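Local coordinates for tartrate dehydrogenase/decarboxylase (Pseudomonas putida, PDB 3FLK), which oxidises tartrate to oxaloglycolate with NAD+, converts meso-tartrate to D-glycerate and oxidatively decarboxylates D-malate to pyruvate, using magnesium or manganese, at residues 169-180 / 206-217; 325-333 / 352-363. The protein carries 1 engineered substitution. All coordinates share one frame; numbering follows the deposited sequence.

Contact 1 comes first along the chain and closes before contact 2 opens. Their centres lie 36 Å apart, with nearest atoms about 14 Å from each other, so the two never touch. Contact 1 joins helix 165-181 to the end of helix 199-211 and the turns after it, against strands 186-191, 218-223 and 240-243; strand 218-223 forms one border of the ten-stranded mixed sheet. Contact 2 joins helix 317-336 to the C-terminal helix 349-361, which pack against helices 17-35 and 299-313. Contact 1 thus lies on the sheet near its strand 218-223 border, whereas contact 2 is a helix layer built on other helices; both lie away from the annotated binding residues.

Contact 1: residues 169-180 / 206-217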
loop_
_atom_site.group_PDB
_atom_site.type_symbol
_atom_site.label_atom_id
_atom_site.label_comp_id
_atom_site.label_asym_id
_atom_site.label_seq_id
_atom_site.Cartn_x
_atom_site.Cartn_y
_atom_site.Cartn_z
ATOM N N ASP A 169 -12.262 -9.071 16.339
ATOM C CA ASP A 169 -13.707 -9.299 16.252
ATOM C C ASP A 169 -14.523 -8.005 16.224
ATOM O O ASP A 169 -15.455 -7.883 15.433
ATOM C CB ASP A 169 -14.195 -10.207 17.388
ATOM C CG ASP A 169 -13.900 -11.679 17.132
ATOM O OD1 ASP A 169 -13.299 -12.008 16.086
ATOM O OD2 ASP A 169 -14.279 -12.514 17.983
ATOM N N ARG A 170 -14.160 -7.046 17.073
ATOM C CA ARG A 170 -14.927 -5.805 17.198
ATOM C C ARG A 170 -14.834 -4.881 15.978
ATOM O O ARG A 170 -15.808 -4.209 15.642
ATOM C CB ARG A 170 -14.598 -5.063 18.501
ATOM C CG ARG A 170 -13.186 -4.507 18.603
ATOM C CD ARG A 170 -12.976 -3.850 19.954
ATOM N NE ARG A 170 -11.647 -3.256 20.074
ATOM C CZ ARG A 170 -11.230 -2.549 21.120
ATOM N NH1 ARG A 170 -12.036 -2.327 22.155
ATOM N NH2 ARG A 170 -9.999 -2.055 21.127
ATOM N N ILE A 171 -13.678 -4.850 15.315
ATOM C CA ILE A 171 -13.547 -4.073 14.078
ATOM C C ILE A 171 -14.300 -4.743 12.923
ATOM O O ILE A 171 -14.939 -4.063 12.118
ATOM C CB ILE A 171 -12.054 -3.743 13.707
ATOM C CG1 ILE A 171 -11.982 -2.637 12.643
ATOM C CG2 ILE A 171 -11.286 -4.986 13.256
ATOM C CD1 ILE A 171 -12.383 -1.252 13.154
ATOM N N LEU A 172 -14.236 -6.074 12.864
ATOM C CA LEU A 172 -14.949 -6.844 11.844
ATOM C C LEU A 172 -16.457 -6.711 12.021
ATOM O O LEU A 172 -17.189 -6.542 11.043
ATOM C CB LEU A 172 -14.536 -8.321 11.874
ATOM C CG LEU A 172 -13.121 -8.676 11.398
ATOM C CD1 LEU A 172 -12.800 -10.121 11.739
ATOM C CD2 LEU A 172 -12.928 -8.408 9.904
ATOM N N LYS A 173 -16.913 -6.773 13.271
ATOM C CA LYS A 173 -18.328 -6.593 13.586
ATOM C C LYS A 173 -18.825 -5.222 13.133
ATOM O O LYS A 173 -19.867 -5.123 12.486
ATOM C CB LYS A 173 -18.598 -6.795 15.078
ATOM C CG LYS A 173 -20.080 -6.739 15.441
ATOM C CD LYS A 173 -20.332 -7.195 16.864
ATOM C CE LYS A 173 -21.824 -7.216 17.178
ATOM N NZ LYS A 173 -22.406 -5.848 17.223
ATOM N N TYR A 174 -18.072 -4.173 13.458
ATOM C CA TYR A 174 -18.443 -2.823 13.046
ATOM C C TYR A 174 -18.605 -2.730 11.528
ATOM O O TYR A 174 -19.608 -2.201 11.039
ATOM C CB TYR A 174 -17.438 -1.780 13.551
ATOM C CG TYR A 174 -17.994 -0.371 13.521
ATOM C CD1 TYR A 174 -18.619 0.175 14.644
ATOM C CD2 TYR A 174 -17.924 0.404 12.362
ATOM C CE1 TYR A 174 -19.144 1.470 14.617
ATOM C CE2 TYR A 174 -18.450 1.695 12.325
ATOM C CZ TYR A 174 -19.056 2.220 13.455
ATOM O OH TYR A 174 -19.571 3.499 13.424
ATOM N N ALA A 175 -17.632 -3.271 10.796
ATOM C CA ALA A 175 -17.626 -3.219 9.333
ATOM C C ALA A 175 -18.797 -3.972 8.703
ATOM O O ALA A 175 -19.402 -3.489 7.745
ATOM C CB ALA A 175 -16.307 -3.740 8.788
ATOM N N PHE A 176 -19.106 -5.150 9.241
ATOM C CA PHE A 176 -20.241 -5.937 8.759
ATOM C C PHE A 176 -21.584 -5.306 9.127
ATOM O O PHE A 176 -22.511 -5.318 8.315
ATOM C CB PHE A 176 -20.155 -7.395 9.237
ATOM C CG PHE A 176 -19.310 -8.267 8.350
ATOM C CD1 PHE A 176 -19.881 -8.961 7.289
ATOM C CD2 PHE A 176 -17.942 -8.382 8.564
ATOM C CE1 PHE A 176 -19.104 -9.761 6.452
ATOM C CE2 PHE A 176 -17.153 -9.179 7.733
ATOM C CZ PHE A 176 -17.737 -9.872 6.677
ATOM N N ASP A 177 -21.679 -4.749 10.335
ATOM C CA ASP A 177 -22.861 -3.985 10.750
ATOM C C ASP A 177 -23.105 -2.791 9.821
ATOM O O ASP A 177 -24.245 -2.516 9.443
ATOM C CB ASP A 177 -22.726 -3.497 12.196
ATOM C CG ASP A 177 -23.007 -4.588 13.222
ATOM O OD1 ASP A 177 -23.576 -5.638 12.860
ATOM O OD2 ASP A 177 -22.658 -4.391 14.404
ATOM N N LEU A 178 -22.023 -2.099 9.457
ATOM C CA LEU A 178 -22.085 -0.951 8.550
ATOM C C LEU A 178 -22.553 -1.368 7.157
ATOM O O LEU A 178 -23.447 -0.741 6.585
ATOM C CB LEU A 178 -20.722 -0.245 8.481
ATOM C CG LEU A 178 -20.603 1.105 7.758
ATOM C CD1 LEU A 178 -21.415 2.192 8.445
ATOM C CD2 LEU A 178 -19.140 1.521 7.671
ATOM N N ALA A 179 -21.957 -2.437 6.630
ATOM C CA ALA A 179 -22.334 -2.993 5.335
ATOM C C ALA A 179 -23.812 -3.390 5.283
ATOM O O ALA A 179 -24.477 -3.172 4.272
ATOM C CB ALA A 179 -21.459 -4.183 4.992
ATOM N N GLU A 180 -24.311 -3.962 6.377
ATOM C CA GLU A 180 -25.714 -4.369 6.492
ATOM C C GLU A 180 -26.669 -3.180 6.312
ATOM O O GLU A 180 -27.721 -3.312 5.684
ATOM C CB GLU A 180 -25.952 -5.071 7.838
ATOM C CG GLU A 180 -27.378 -5.597 8.072
ATOM C CD GLU A 180 -27.750 -6.765 7.170
ATOM O OE1 GLU A 180 -26.902 -7.657 6.962
ATOM O OE2 GLU A 180 -28.902 -6.798 6.679
ATOM N N ARG A 206 -10.926 -15.148 11.509
ATOM C CA ARG A 206 -11.922 -14.367 12.243
ATOM C C ARG A 206 -12.923 -13.674 11.311
ATOM O O ARG A 206 -14.086 -13.499 11.673
ATOM C CB ARG A 206 -11.258 -13.342 13.173
ATOM C CG ARG A 206 -10.345 -13.925 14.267
ATOM C CD ARG A 206 -10.979 -15.102 15.020
ATOM N NE ARG A 206 -12.205 -14.731 15.727
ATOM C CZ ARG A 206 -13.110 -15.599 16.177
ATOM N NH1 ARG A 206 -12.943 -16.905 15.993
ATOM N NH2 ARG A 206 -14.192 -15.157 16.804
ATOM N N THR A 207 -12.464 -13.282 10.123
ATOM C CA THR A 207 -13.330 -12.672 9.108
ATOM C C THR A 207 -14.384 -13.678 8.639
ATOM O O THR A 207 -15.574 -13.358 8.593
ATOM C CB THR A 207 -12.524 -12.128 7.902
ATOM O OG1 THR A 207 -11.478 -11.268 8.370
ATOM C CG2 THR A 207 -13.425 -11.337 6.963
ATOM N N GLU A 208 -13.937 -14.892 8.319
ATOM C CA GLU A 208 -14.829 -15.999 7.958
ATOM C C GLU A 208 -15.855 -16.268 9.054
ATOM O O GLU A 208 -17.038 -16.456 8.768
ATOM C CB GLU A 208 -14.027 -17.272 7.680
ATOM C CG GLU A 208 -13.245 -17.254 6.379
ATOM C CD GLU A 208 -12.200 -18.358 6.305
ATOM O OE1 GLU A 208 -12.520 -19.518 6.656
ATOM O OE2 GLU A 208 -11.057 -18.062 5.886
ATOM N N ALA A 209 -15.393 -16.272 10.302
ATOM C CA ALA A 209 -16.254 -16.481 11.466
ATOM C C ALA A 209 -17.311 -15.385 11.614
ATOM O O ALA A 209 -18.463 -15.669 11.949
ATOM C CB ALA A 209 -15.417 -16.591 12.732
HETATM N N MSE A 210 -16.920 -14.138 11.361
HETATM C CA MSE A 210 -17.856 -13.022 11.442
HETATM C C MSE A 210 -18.844 -13.003 10.279
HETATM O O MSE A 210 -20.032 -12.758 10.481
HETATM C CB MSE A 210 -17.125 -11.679 11.539
HETATM C CG MSE A 210 -18.050 -10.487 11.800
HETATM SE SE MSE A 210 -18.867 -10.443 13.580
HETATM C CE MSE A 210 -20.219 -11.817 13.442
ATOM N N ALA A 211 -18.354 -13.273 9.071
ATOM C CA ALA A 211 -19.183 -13.235 7.866
ATOM C C ALA A 211 -20.362 -14.215 7.905
ATOM O O ALA A 211 -21.372 -14.001 7.227
ATOM C CB ALA A 211 -18.336 -13.478 6.641
ATOM N N ALA A 212 -20.230 -15.275 8.704
ATOM C CA ALA A 212 -21.281 -16.284 8.859
ATOM C C ALA A 212 -22.536 -15.740 9.546
ATOM O O ALA A 212 -23.638 -16.234 9.309
ATOM C CB ALA A 212 -20.745 -17.501 9.611
ATOM N N HIS A 213 -22.363 -14.724 10.390
ATOM C CA HIS A 213 -23.485 -14.103 11.099
ATOM C C HIS A 213 -24.235 -13.058 10.261
ATOM O O HIS A 213 -25.163 -12.414 10.754
ATOM C CB HIS A 213 -23.009 -13.465 12.405
ATOM C CG HIS A 213 -22.507 -14.449 13.418
ATOM N ND1 HIS A 213 -21.180 -14.811 13.507
ATOM C CD2 HIS A 213 -23.150 -15.128 14.396
ATOM C CE1 HIS A 213 -21.027 -15.678 14.493
ATOM N NE2 HIS A 213 -22.208 -15.888 15.048
ATOM N N TYR A 214 -23.824 -12.892 9.004
ATOM C CA TYR A 214 -24.409 -11.886 8.117
ATOM C C TYR A 214 -24.785 -12.478 6.759
ATOM O O TYR A 214 -24.067 -12.284 5.773
ATOM C CB TYR A 214 -23.458 -10.694 7.944
ATOM C CG TYR A 214 -23.180 -9.943 9.224
ATOM C CD1 TYR A 214 -23.927 -8.819 9.574
ATOM C CD2 TYR A 214 -22.170 -10.359 10.089
ATOM C CE1 TYR A 214 -23.672 -8.129 10.757
ATOM C CE2 TYR A 214 -21.909 -9.680 11.268
ATOM C CZ TYR A 214 -22.659 -8.569 11.597
ATOM O OH TYR A 214 -22.388 -7.906 12.770
ATOM N N PRO A 215 -25.919 -13.205 6.702
ATOM C CA PRO A 215 -26.382 -13.822 5.457
ATOM C C PRO A 215 -26.608 -12.830 4.307
ATOM O O PRO A 215 -26.429 -13.199 3.146
ATOM C CB PRO A 215 -27.703 -14.495 5.862
ATOM C CG PRO A 215 -28.114 -13.830 7.134
ATOM C CD PRO A 215 -26.832 -13.496 7.825
ATOM N N HIS A 216 -26.981 -11.590 4.625
ATOM C CA HIS A 216 -27.263 -10.579 3.596
ATOM C C HIS A 216 -26.006 -9.945 2.993
ATOM O O HIS A 216 -26.048 -9.414 1.878
ATOM C CB HIS A 216 -28.176 -9.471 4.136
ATOM C CG HIS A 216 -29.431 -9.970 4.783
ATOM N ND1 HIS A 216 -29.982 -9.369 5.893
ATOM C CD2 HIS A 216 -30.238 -11.017 4.483
ATOM C CE1 HIS A 216 -31.077 -10.019 6.247
ATOM N NE2 HIS A 216 -31.256 -11.022 5.406
ATOM N N VAL A 217 -24.897 -9.999 3.729
ATOM C CA VAL A 217 -23.662 -9.329 3.313
ATOM C C VAL A 217 -22.759 -10.211 2.440
ATOM O O VAL A 217 -22.359 -11.309 2.831
ATOM C CB VAL A 217 -22.877 -8.759 4.531
ATOM C CG1 VAL A 217 -21.590 -8.070 4.085
ATOM C CG2 VAL A 217 -23.745 -7.785 5.312
HETATM O O HOH W 1 -14.912 -13.053 14.155
HETATM O O HOH W 2 -27.167 -10.229 7.206
#
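Phe176 sets its CB over the centre of the Tyr214 ring, a CH-pi contact 3.5 Å from CB to the ring centroid. Around the Phe176 ring, CZ meets Ala211 CB, CD1 meets Val217 CG1, and CD2 meets Met210 CG at 3.9 Å; Trp219 and Val187 also touch it. Met210, a selenomethionine bent at chi2 (69°) and chi3 (-75°), brings SE against the backbone of Lys173, while Leu172 reaches Thr207 with both methyls, CD1 at its N and CD2 at OG1, which is hydrogen-bonded to Trp203 O. Farther out, Tyr214 OH donates to Asp177 OD1 (2.6 Å) from above the carboxylate plane; the other oxygen, OD2, is salt-bridged by Lys173 NZ. His216 ND1 gives Glu180 OE2 a bond of 2.9 Å in its ring plane, and a water links Glu180 OE1 to His216 N. At the other end Arg206 grips Asp169 side-on: NE reaches OD1 at 3.0 Å and NH2 reaches OD2 at 2.9 Å, both on syn lone pairs. A second water ties Asp169 OD1 to Arg206 O. The segments cross at -43°, helix 165-181 packing beside helix 199-211, the beta-alpha-beta crossover between adjacent parallel strands 186-191 and 218-223.

Contact 2: residues 325-333 / 352-363; sequences DMLNAIERV and VGAAISDTLARL
Ala329 lies against Leu360 where helix 325-333 crosses helix 352-361, a helix-helix pair of the alpha/beta fold whose axes approach to 8.6 Å with their directions 123° apart. Its small CB touches both Ile356 CG2 and Leu360 CB, and this lets the backbones close to 5.2 Å between the CA atoms of Ala329 and Leu360. Leu360 turns CG anti to its N (chi1 -171°), which carries CD1 to CG of Met326, also a selenomethionine, a tight 3.5 Å; Val27 and Leu309 of adjoining helices also touch Met326. One turn on, Val333 spreads its two methyls on Ile356 CG1, the side chains meeting at about a right angle, and CG2 also touches the Ala355 backbone. Thr359 points OG1 back along its own helix to Ala355 O, leaving CG2 to lie 3.8 Å from Arg332 CD. Leu363 reaches helix 325-333 with both branches: CD1 rests on Asp325 O at 3.4 Å, while CD2 lies over a face of the Arg332 guanidinium and beside Asn328 ND2. An alanine in place of Asn328 removes the OD1 acceptor of Arg332 NE and the amide beside Leu363 CD2, so the guanidinium would probably be freer to turn under that methyl. As it stands, Arg332 NE donates in its own plane to Asn328 OD1 at 3.0 Å, arriving from above the carbonyl plane.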
loop_
_atom_site.group_PDB
_atom_site.type_symbol
_atom_site.label_atom_id
_atom_site.label_comp_id
_atom_site.label_asym_id
_atom_site.label_seq_id
_atom_site.Cartn_x
_atom_site.Cartn_y
_atom_site.Cartn_z
ATOM N N ASP A 325 -26.132 19.653 5.539
ATOM C CA ASP A 325 -25.919 20.987 4.968
ATOM C C ASP A 325 -24.441 21.287 4.739
ATOM O O ASP A 325 -24.085 21.965 3.776
ATOM C CB ASP A 325 -26.545 22.071 5.851
ATOM C CG ASP A 325 -28.046 22.211 5.636
ATOM O OD1 ASP A 325 -28.615 21.475 4.800
ATOM O OD2 ASP A 325 -28.658 23.067 6.305
HETATM N N MSE A 326 -23.589 20.778 5.627
HETATM C CA MSE A 326 -22.143 20.934 5.487
HETATM C C MSE A 326 -21.613 20.181 4.270
HETATM O O MSE A 326 -20.785 20.705 3.527
HETATM C CB MSE A 326 -21.423 20.506 6.765
HETATM C CG MSE A 326 -21.598 21.504 7.895
HETATM SE SE MSE A 326 -20.792 20.982 9.577
HETATM C CE MSE A 326 -18.914 21.153 9.071
ATOM N N LEU A 327 -22.114 18.965 4.061
ATOM C CA LEU A 327 -21.769 18.180 2.877
ATOM C C LEU A 327 -22.295 18.831 1.601
ATOM O O LEU A 327 -21.604 18.853 0.587
ATOM C CB LEU A 327 -22.281 16.740 3.003
ATOM C CG LEU A 327 -21.331 15.672 3.567
ATOM C CD1 LEU A 327 -20.196 15.351 2.585
ATOM C CD2 LEU A 327 -20.774 16.048 4.939
ATOM N N ASN A 328 -23.516 19.358 1.669
ATOM C CA ASN A 328 -24.119 20.116 0.574
ATOM C C ASN A 328 -23.249 21.317 0.198
ATOM O O ASN A 328 -22.961 21.534 -0.979
ATOM C CB ASN A 328 -25.536 20.570 0.964
ATOM C CG ASN A 328 -26.372 21.025 -0.231
ATOM O OD1 ASN A 328 -25.861 21.257 -1.325
ATOM N ND2 ASN A 328 -27.676 21.161 -0.013
ATOM N N ALA A 329 -22.817 22.071 1.208
ATOM C CA ALA A 329 -21.965 23.245 1.010
ATOM C C ALA A 329 -20.607 22.873 0.403
ATOM O O ALA A 329 -20.118 23.559 -0.493
ATOM C CB ALA A 329 -21.782 23.996 2.325
ATOM N N ILE A 330 -20.013 21.787 0.897
ATOM C CA ILE A 330 -18.755 21.262 0.359
ATOM C C ILE A 330 -18.905 20.887 -1.121
ATOM O O ILE A 330 -18.087 21.295 -1.947
ATOM C CB ILE A 330 -18.224 20.058 1.199
ATOM C CG1 ILE A 330 -17.669 20.550 2.541
ATOM C CG2 ILE A 330 -17.143 19.291 0.436
ATOM C CD1 ILE A 330 -17.555 19.473 3.616
ATOM N N GLU A 331 -19.958 20.131 -1.442
ATOM C CA GLU A 331 -20.260 19.719 -2.820
ATOM C C GLU A 331 -20.383 20.909 -3.772
ATOM O O GLU A 331 -19.818 20.895 -4.867
ATOM C CB GLU A 331 -21.557 18.901 -2.871
ATOM C CG GLU A 331 -21.455 17.481 -2.327
ATOM C CD GLU A 331 -22.814 16.876 -1.976
ATOM O OE1 GLU A 331 -23.849 17.344 -2.506
ATOM O OE2 GLU A 331 -22.847 15.929 -1.160
ATOM N N ARG A 332 -21.122 21.931 -3.345
ATOM C CA ARG A 332 -21.380 23.117 -4.172
ATOM C C ARG A 332 -20.110 23.910 -4.473
ATOM O O ARG A 332 -19.880 24.323 -5.611
ATOM C CB ARG A 332 -22.433 24.014 -3.511
ATOM C CG ARG A 332 -23.848 23.452 -3.586
ATOM C CD ARG A 332 -24.808 24.242 -2.715
ATOM N NE ARG A 332 -26.188 23.782 -2.869
ATOM C CZ ARG A 332 -27.116 24.409 -3.587
ATOM N NH1 ARG A 332 -26.829 25.539 -4.224
ATOM N NH2 ARG A 332 -28.341 23.908 -3.664
ATOM N N VAL A 333 -19.288 24.104 -3.446
ATOM C CA VAL A 333 -18.026 24.830 -3.562
ATOM C C VAL A 333 -17.053 24.126 -4.523
ATOM O O VAL A 333 -16.399 24.779 -5.346
ATOM C CB VAL A 333 -17.416 25.072 -2.155
ATOM C CG1 VAL A 333 -15.909 25.196 -2.199
ATOM C CG2 VAL A 333 -18.048 26.307 -1.513
ATOM N N VAL A 352 -11.471 29.393 0.895
ATOM C CA VAL A 352 -12.304 28.190 0.768
ATOM C C VAL A 352 -13.203 28.025 1.998
ATOM O O VAL A 352 -14.399 27.746 1.869
ATOM C CB VAL A 352 -11.457 26.913 0.513
ATOM C CG1 VAL A 352 -12.348 25.669 0.453
ATOM C CG2 VAL A 352 -10.670 27.052 -0.784
ATOM N N GLY A 353 -12.624 28.214 3.182
ATOM C CA GLY A 353 -13.387 28.213 4.433
ATOM C C GLY A 353 -14.545 29.196 4.387
ATOM O O GLY A 353 -15.679 28.849 4.728
ATOM N N ALA A 354 -14.254 30.417 3.941
ATOM C CA ALA A 354 -15.259 31.471 3.791
ATOM C C ALA A 354 -16.346 31.116 2.776
ATOM O O ALA A 354 -17.527 31.380 3.012
ATOM C CB ALA A 354 -14.588 32.790 3.412
ATOM N N ALA A 355 -15.941 30.523 1.654
ATOM C CA ALA A 355 -16.872 30.124 0.595
ATOM C C ALA A 355 -17.847 29.028 1.042
ATOM O O ALA A 355 -19.031 29.073 0.709
ATOM C CB ALA A 355 -16.106 29.686 -0.650
ATOM N N ILE A 356 -17.346 28.053 1.797
ATOM C CA ILE A 356 -18.187 26.971 2.318
ATOM C C ILE A 356 -19.140 27.507 3.389
ATOM O O ILE A 356 -20.330 27.184 3.386
ATOM C CB ILE A 356 -17.341 25.783 2.855
ATOM C CG1 ILE A 356 -16.553 25.136 1.708
ATOM C CG2 ILE A 356 -18.234 24.740 3.539
ATOM C CD1 ILE A 356 -15.427 24.208 2.146
ATOM N N SER A 357 -18.611 28.339 4.283
ATOM C CA SER A 357 -19.400 28.973 5.336
ATOM C C SER A 357 -20.537 29.830 4.763
ATOM O O SER A 357 -21.679 29.745 5.226
ATOM C CB SER A 357 -18.494 29.813 6.242
ATOM O OG SER A 357 -19.178 30.211 7.416
ATOM N N ASP A 358 -20.221 30.638 3.750
ATOM C CA ASP A 358 -21.220 31.488 3.096
ATOM C C ASP A 358 -22.278 30.681 2.346
ATOM O O ASP A 358 -23.469 30.989 2.427
ATOM C CB ASP A 358 -20.560 32.481 2.137
ATOM C CG ASP A 358 -21.566 33.419 1.486
ATOM O OD1 ASP A 358 -22.397 34.005 2.217
ATOM O OD2 ASP A 358 -21.530 33.564 0.245
ATOM N N THR A 359 -21.836 29.665 1.609
ATOM C CA THR A 359 -22.737 28.771 0.880
ATOM C C THR A 359 -23.710 28.084 1.842
ATOM O O THR A 359 -24.907 27.990 1.560
ATOM C CB THR A 359 -21.944 27.721 0.064
ATOM O OG1 THR A 359 -21.084 28.393 -0.864
ATOM C CG2 THR A 359 -22.874 26.795 -0.706
ATOM N N LEU A 360 -23.191 27.625 2.979
ATOM C CA LEU A 360 -24.002 26.964 3.999
ATOM C C LEU A 360 -25.092 27.893 4.540
ATOM O O LEU A 360 -26.252 27.495 4.658
ATOM C CB LEU A 360 -23.115 26.449 5.138
ATOM C CG LEU A 360 -23.739 25.551 6.212
ATOM C CD1 LEU A 360 -22.704 24.575 6.725
ATOM C CD2 LEU A 360 -24.309 26.367 7.362
ATOM N N ALA A 361 -24.712 29.130 4.858
ATOM C CA ALA A 361 -25.655 30.121 5.383
ATOM C C ALA A 361 -26.756 30.471 4.378
ATOM O O ALA A 361 -27.870 30.827 4.770
ATOM C CB ALA A 361 -24.916 31.377 5.836
ATOM N N ARG A 362 -26.443 30.346 3.091
ATOM C CA ARG A 362 -27.379 30.692 2.019
ATOM C C ARG A 362 -28.260 29.528 1.553
ATOM O O ARG A 362 -29.123 29.712 0.690
ATOM C CB ARG A 362 -26.628 31.310 0.830
ATOM C CG ARG A 362 -25.944 32.627 1.163
ATOM C CD ARG A 362 -25.270 33.255 -0.048
ATOM N NE ARG A 362 -24.575 34.495 0.312
ATOM C CZ ARG A 362 -25.157 35.689 0.430
ATOM N NH1 ARG A 362 -26.462 35.833 0.217
ATOM N NH2 ARG A 362 -24.429 36.750 0.763
ATOM N N LEU A 363 -28.054 28.342 2.124
ATOM C CA LEU A 363 -28.859 27.165 1.779
ATOM C C LEU A 363 -30.295 27.300 2.281
ATOM O O LEU A 363 -30.527 27.787 3.389
ATOM C CB LEU A 363 -28.233 25.880 2.336
ATOM C CG LEU A 363 -26.919 25.363 1.740
ATOM C CD1 LEU A 363 -26.368 24.223 2.588
ATOM C CD2 LEU A 363 -27.088 24.916 0.295
#